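Local atomic coordinates of uncharacterized protein (Staphylococcus aureus subsp. aureus Mu50, PDB entry 4QPV), a protein that is of unknown function but belongs to the DUF1672 family and has a unique fold built on a kinked-helix-beta-beta-beta repeat. Residues Phe82-Ser95 with Asn160-Asn172. Numbering follows the deposited sequence. Where two conformers were deposited one is given.
Sequences FVHCDDHDIVFNAS and NAIMKTQNSGFRN
N167 meets both strands of the hairpin 82-95 at once, a worked example of how a loop leaving a helix can be held at a sheet edge. Its chi1 of 61° sets CG between the backbone N and carbonyl carbon and points the amide toward the S95 hydroxyl. N167 CB lies 3.7 Å from S95 OG. Next along the chain, N167 CG passes 4.0 Å from F82 CE2, the amide plane nearly parallel to that of the ring, 13° apart. At the tip N167 ND2 donates to S95 OG at 2.8 Å, slightly tilted from the amide plane. The same hydroxyl is hydrogen-bonded to E80. A water bridges S95 N and N167 O, tying the backbones together too.

The F82 ring fills the angle between hairpin and helix end. S95 CB sits over the centre of one face, the carbonyl of K164 covers the rim of the other, and Q166 O approaches the edge in plane, 3.6 Å from F82 CD2. Farther along, the selenomethionine M163, in the conformer given, lays its SE over the H84 imidazole, 3.9 Å from the ring centroid.

Beyond the helix, the chain joins strand 90-95 through a single antiparallel bridge: N93 N donates to G169 O at 3.0 Å. F170 then turns its ring edge to the V91 carbonyl, F170 CD1 3.3 Å from V91 O, while the same carbon touches V91 CG1; a stack with Y131 joins this ring to helix 116-133.

Strand 90-98 is the outer strand of its three-stranded sheet, and the loop covers its edge without adding a fourth full strand. Chemically the seal is uneven: the S95 hydroxyl and the N93 backbone N-H gain polar partners, whereas V91 O is buried against an aromatic C-H edge with no hydrogen-bonding partner in the model.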
loop_
_atom_site.group_PDB
_atom_site.type_symbol
_atom_site.label_atom_id
_atom_site.label_comp_id
_atom_site.label_asym_id
_atom_site.label_seq_id
_atom_site.Cartn_x
_atom_site.Cartn_y
_atom_site.Cartn_z
ATOM N N PHE A 82 -10.468 -6.181 -0.176
ATOM C CA PHE A 82 -9.469 -5.122 -0.310
ATOM C C PHE A 82 -10.213 -3.857 0.085
ATOM O O PHE A 82 -11.380 -3.708 -0.300
ATOM C CB PHE A 82 -8.947 -5.063 -1.749
ATOM C CG PHE A 82 -7.990 -6.181 -2.074
ATOM C CD1 PHE A 82 -8.452 -7.490 -2.251
ATOM C CD2 PHE A 82 -6.628 -5.934 -2.206
ATOM C CE1 PHE A 82 -7.560 -8.528 -2.525
ATOM C CE2 PHE A 82 -5.737 -6.978 -2.482
ATOM C CZ PHE A 82 -6.208 -8.261 -2.644
ATOM N N VAL A 83 -9.581 -2.994 0.883
ATOM C CA VAL A 83 -10.207 -1.768 1.359
ATOM C C VAL A 83 -9.278 -0.564 1.132
ATOM O O VAL A 83 -8.062 -0.717 1.094
ATOM C CB VAL A 83 -10.643 -1.848 2.857
ATOM C CG1 VAL A 83 -11.637 -2.992 3.116
ATOM C CG2 VAL A 83 -9.429 -1.942 3.805
ATOM N N HIS A 84 -9.872 0.620 1.003
ATOM C CA HIS A 84 -9.151 1.878 0.942
ATOM C C HIS A 84 -9.624 2.727 2.105
ATOM O O HIS A 84 -10.828 2.820 2.379
ATOM C CB HIS A 84 -9.326 2.620 -0.403
ATOM C CG HIS A 84 -8.574 3.927 -0.463
ATOM N ND1 HIS A 84 -7.192 3.961 -0.556
ATOM C CD2 HIS A 84 -9.040 5.203 -0.426
ATOM C CE1 HIS A 84 -6.860 5.247 -0.595
ATOM N NE2 HIS A 84 -7.932 6.032 -0.528
ATOM N N CYS A 85 -8.674 3.319 2.803
ATOM C CA CYS A 85 -8.934 4.206 3.920
ATOM C C CYS A 85 -8.451 5.598 3.565
ATOM O O CYS A 85 -7.353 5.751 3.028
ATOM C CB CYS A 85 -8.240 3.701 5.181
ATOM S SG CYS A 85 -8.560 4.713 6.656
ATOM N N ASP A 86 -9.285 6.607 3.861
ATOM C CA ASP A 86 -8.941 8.028 3.747
ATOM C C ASP A 86 -9.789 8.693 4.821
ATOM O O ASP A 86 -10.843 9.260 4.543
ATOM C CB ASP A 86 -9.125 8.600 2.325
ATOM C CG ASP A 86 -8.579 10.024 2.154
ATOM O OD1 ASP A 86 -8.297 10.685 3.179
ATOM O OD2 ASP A 86 -8.396 10.456 0.990
ATOM N N ASP A 87 -9.343 8.537 6.069
ATOM C CA ASP A 87 -10.091 8.946 7.253
ATOM C C ASP A 87 -9.194 9.753 8.169
ATOM O O ASP A 87 -8.187 9.225 8.643
ATOM C CB ASP A 87 -10.605 7.671 7.954
ATOM C CG ASP A 87 -11.555 7.908 9.117
ATOM O OD1 ASP A 87 -11.992 9.074 9.308
ATOM O OD2 ASP A 87 -11.879 6.926 9.827
ATOM N N HIS A 88 -9.534 11.041 8.400
ATOM C CA HIS A 88 -8.737 11.970 9.234
ATOM C C HIS A 88 -7.273 12.012 8.696
ATOM O O HIS A 88 -6.311 11.981 9.461
ATOM C CB HIS A 88 -8.794 11.579 10.728
ATOM C CG HIS A 88 -10.132 11.788 11.380
ATOM N ND1 HIS A 88 -11.192 10.924 11.155
ATOM C CD2 HIS A 88 -10.521 12.732 12.268
ATOM C CE1 HIS A 88 -12.194 11.383 11.891
ATOM N NE2 HIS A 88 -11.834 12.464 12.586
ATOM N N ASP A 89 -7.139 12.037 7.356
ATOM C CA ASP A 89 -5.892 12.043 6.575
ATOM C C ASP A 89 -5.046 10.777 6.768
ATOM O O ASP A 89 -3.889 10.767 6.348
ATOM C CB ASP A 89 -5.048 13.300 6.830
ATOM C CG ASP A 89 -5.570 14.521 6.099
ATOM O OD1 ASP A 89 -6.234 14.350 5.050
ATOM O OD2 ASP A 89 -5.295 15.652 6.562
ATOM N N ILE A 90 -5.620 9.707 7.385
ATOM C CA ILE A 90 -4.945 8.402 7.460
ATOM C C ILE A 90 -5.334 7.689 6.153
ATOM O O ILE A 90 -6.519 7.393 5.939
ATOM C CB ILE A 90 -5.314 7.609 8.751
ATOM C CG1 ILE A 90 -4.793 8.381 10.019
ATOM C CG2 ILE A 90 -4.797 6.146 8.689
ATOM C CD1 ILE A 90 -5.508 8.064 11.237
ATOM N N VAL A 91 -4.352 7.471 5.269
ATOM C CA VAL A 91 -4.604 6.911 3.941
ATOM C C VAL A 91 -3.813 5.627 3.713
ATOM O O VAL A 91 -2.590 5.616 3.830
ATOM C CB VAL A 91 -4.304 7.947 2.815
ATOM C CG1 VAL A 91 -4.609 7.369 1.418
ATOM C CG2 VAL A 91 -5.054 9.271 3.053
ATOM N N PHE A 92 -4.524 4.541 3.361
ATOM C CA PHE A 92 -3.886 3.256 3.043
ATOM C C PHE A 92 -4.860 2.355 2.318
ATOM O O PHE A 92 -6.070 2.612 2.298
ATOM C CB PHE A 92 -3.370 2.523 4.328
ATOM C CG PHE A 92 -4.444 2.120 5.333
ATOM C CD1 PHE A 92 -5.179 0.947 5.164
ATOM C CD2 PHE A 92 -4.763 2.950 6.404
ATOM C CE1 PHE A 92 -6.205 0.604 6.064
ATOM C CE2 PHE A 92 -5.746 2.582 7.337
ATOM C CZ PHE A 92 -6.460 1.410 7.162
ATOM N N ASN A 93 -4.290 1.301 1.739
ATOM C CA ASN A 93 -5.019 0.179 1.153
ATOM C C ASN A 93 -4.581 -1.058 1.892
ATOM O O ASN A 93 -3.402 -1.183 2.243
ATOM C CB ASN A 93 -4.804 0.049 -0.340
ATOM C CG ASN A 93 -5.639 1.034 -1.106
ATOM O OD1 ASN A 93 -5.450 2.252 -1.003
ATOM N ND2 ASN A 93 -6.614 0.533 -1.843
ATOM N N ALA A 94 -5.528 -1.942 2.183
ATOM C CA ALA A 94 -5.236 -3.161 2.927
ATOM C C ALA A 94 -6.205 -4.227 2.503
ATOM O O ALA A 94 -7.134 -3.935 1.747
ATOM C CB ALA A 94 -5.386 -2.879 4.430
ATOM N N SER A 95 -5.999 -5.463 2.972
ATOM C CA SER A 95 -6.949 -6.542 2.698
ATOM C C SER A 95 -7.057 -7.450 3.892
ATOM O O SER A 95 -6.124 -7.552 4.709
ATOM C CB SER A 95 -6.585 -7.322 1.434
ATOM O OG SER A 95 -5.521 -8.229 1.673
ATOM N N ASN A 160 -6.733 2.429 -10.890
ATOM C CA ASN A 160 -7.602 1.259 -10.696
ATOM C C ASN A 160 -6.815 0.044 -10.248
ATOM O O ASN A 160 -7.270 -0.684 -9.365
ATOM C CB ASN A 160 -8.374 0.917 -11.954
ATOM C CG ASN A 160 -9.639 1.698 -12.117
ATOM O OD1 ASN A 160 -9.842 2.367 -13.124
ATOM N ND2 ASN A 160 -10.514 1.626 -11.133
ATOM N N ALA A 161 -5.614 -0.155 -10.834
ATOM C CA ALA A 161 -4.783 -1.299 -10.459
ATOM C C ALA A 161 -4.414 -1.233 -8.970
ATOM O O ALA A 161 -4.533 -2.245 -8.283
ATOM C CB ALA A 161 -3.516 -1.340 -11.317
ATOM N N ILE A 162 -3.994 -0.056 -8.464
ATOM C CA ILE A 162 -3.587 0.007 -7.047
ATOM C C ILE A 162 -4.810 -0.148 -6.107
ATOM O O ILE A 162 -4.692 -0.784 -5.056
ATOM C CB ILE A 162 -2.749 1.272 -6.700
ATOM C CG1 ILE A 162 -3.557 2.560 -6.821
ATOM C CG2 ILE A 162 -1.411 1.348 -7.515
ATOM C CD1 ILE A 162 -2.866 3.802 -6.292
HETATM N N MSE A 163 -5.962 0.407 -6.504
HETATM C CA MSE A 163 -7.170 0.333 -5.668
HETATM C C MSE A 163 -7.703 -1.096 -5.580
HETATM O O MSE A 163 -8.071 -1.541 -4.482
HETATM C CB MSE A 163 -8.262 1.280 -6.192
HETATM C CG MSE A 163 -7.963 2.747 -5.906
HETATM SE SE MSE A 163 -7.725 3.169 -3.989
HETATM C CE MSE A 163 -6.086 4.077 -4.191
ATOM N N LYS A 164 -7.692 -1.834 -6.678
ATOM C CA LYS A 164 -8.239 -3.191 -6.694
ATOM C C LYS A 164 -7.278 -4.328 -6.386
ATOM O O LYS A 164 -7.760 -5.432 -6.084
ATOM C CB LYS A 164 -8.856 -3.433 -8.073
ATOM C CG LYS A 164 -10.064 -2.534 -8.308
ATOM C CD LYS A 164 -10.726 -2.739 -9.641
ATOM C CE LYS A 164 -11.833 -1.714 -9.808
ATOM N NZ LYS A 164 -12.942 -2.226 -10.657
ATOM N N THR A 165 -5.943 -4.118 -6.525
ATOM C CA THR A 165 -5.044 -5.275 -6.427
ATOM C C THR A 165 -3.941 -5.177 -5.379
ATOM O O THR A 165 -3.200 -6.151 -5.207
ATOM C CB THR A 165 -4.400 -5.560 -7.808
ATOM O OG1 THR A 165 -3.362 -4.612 -8.111
ATOM C CG2 THR A 165 -5.420 -5.620 -8.955
ATOM N N GLN A 166 -3.779 -4.020 -4.729
ATOM C CA GLN A 166 -2.671 -3.822 -3.783
ATOM C C GLN A 166 -3.200 -3.631 -2.372
ATOM O O GLN A 166 -4.324 -3.141 -2.194
ATOM C CB GLN A 166 -1.794 -2.629 -4.228
ATOM C CG GLN A 166 -1.280 -2.756 -5.701
ATOM C CD GLN A 166 -0.317 -3.917 -5.908
ATOM O OE1 GLN A 166 0.679 -4.082 -5.193
ATOM N NE2 GLN A 166 -0.590 -4.749 -6.904
ATOM N N ASN A 167 -2.394 -4.041 -1.372
ATOM C CA ASN A 167 -2.839 -4.086 0.025
ATOM C C ASN A 167 -1.682 -3.939 1.018
ATOM O O ASN A 167 -1.724 -4.541 2.098
ATOM C CB ASN A 167 -3.530 -5.479 0.238
ATOM C CG ASN A 167 -2.619 -6.677 0.003
ATOM O OD1 ASN A 167 -1.427 -6.553 -0.323
ATOM N ND2 ASN A 167 -3.150 -7.873 0.173
ATOM N N SER A 168 -0.641 -3.170 0.662
ATOM C CA SER A 168 0.543 -3.087 1.532
ATOM C C SER A 168 0.522 -1.915 2.514
ATOM O O SER A 168 1.391 -1.826 3.392
ATOM C CB SER A 168 1.800 -2.971 0.679
ATOM O OG SER A 168 1.724 -1.821 -0.151
ATOM N N GLY A 169 -0.410 -1.007 2.328
ATOM C CA GLY A 169 -0.511 0.204 3.134
ATOM C C GLY A 169 -0.686 1.403 2.233
ATOM O O GLY A 169 -1.313 1.290 1.166
ATOM N N PHE A 170 -0.125 2.564 2.630
ATOM C CA PHE A 170 -0.221 3.762 1.789
ATOM C C PHE A 170 0.448 3.499 0.449
ATOM O O PHE A 170 1.584 3.017 0.404
ATOM C CB PHE A 170 0.400 5.035 2.448
ATOM C CG PHE A 170 0.307 6.199 1.474
ATOM C CD1 PHE A 170 -0.878 6.913 1.327
ATOM C CD2 PHE A 170 1.371 6.506 0.624
ATOM C CE1 PHE A 170 -1.001 7.911 0.351
ATOM C CE2 PHE A 170 1.253 7.519 -0.331
ATOM C CZ PHE A 170 0.066 8.215 -0.458
ATOM N N ARG A 171 -0.255 3.836 -0.636
ATOM C CA ARG A 171 0.257 3.621 -1.974
ATOM C C ARG A 171 -0.454 4.490 -2.972
ATOM O O ARG A 171 -1.677 4.636 -2.919
ATOM C CB ARG A 171 0.054 2.120 -2.361
ATOM C CG ARG A 171 0.530 1.753 -3.772
ATOM C CD ARG A 171 0.261 0.282 -4.103
ATOM N NE ARG A 171 1.004 -0.661 -3.252
ATOM C CZ ARG A 171 2.157 -1.231 -3.599
ATOM N NH1 ARG A 171 2.742 -0.918 -4.750
ATOM N NH2 ARG A 171 2.742 -2.105 -2.790
ATOM N N ASN A 172 0.315 5.035 -3.935
ATOM C CA ASN A 172 -0.265 5.739 -5.066
ATOM C C ASN A 172 0.315 5.083 -6.335
ATOM O O ASN A 172 0.938 4.007 -6.263
ATOM C CB ASN A 172 -0.083 7.272 -4.987
ATOM C CG ASN A 172 1.353 7.713 -4.917
ATOM O OD1 ASN A 172 2.248 7.098 -5.504
ATOM N ND2 ASN A 172 1.602 8.782 -4.168
HETATM O O HOH W 1 -3.149 -5.717 4.010
#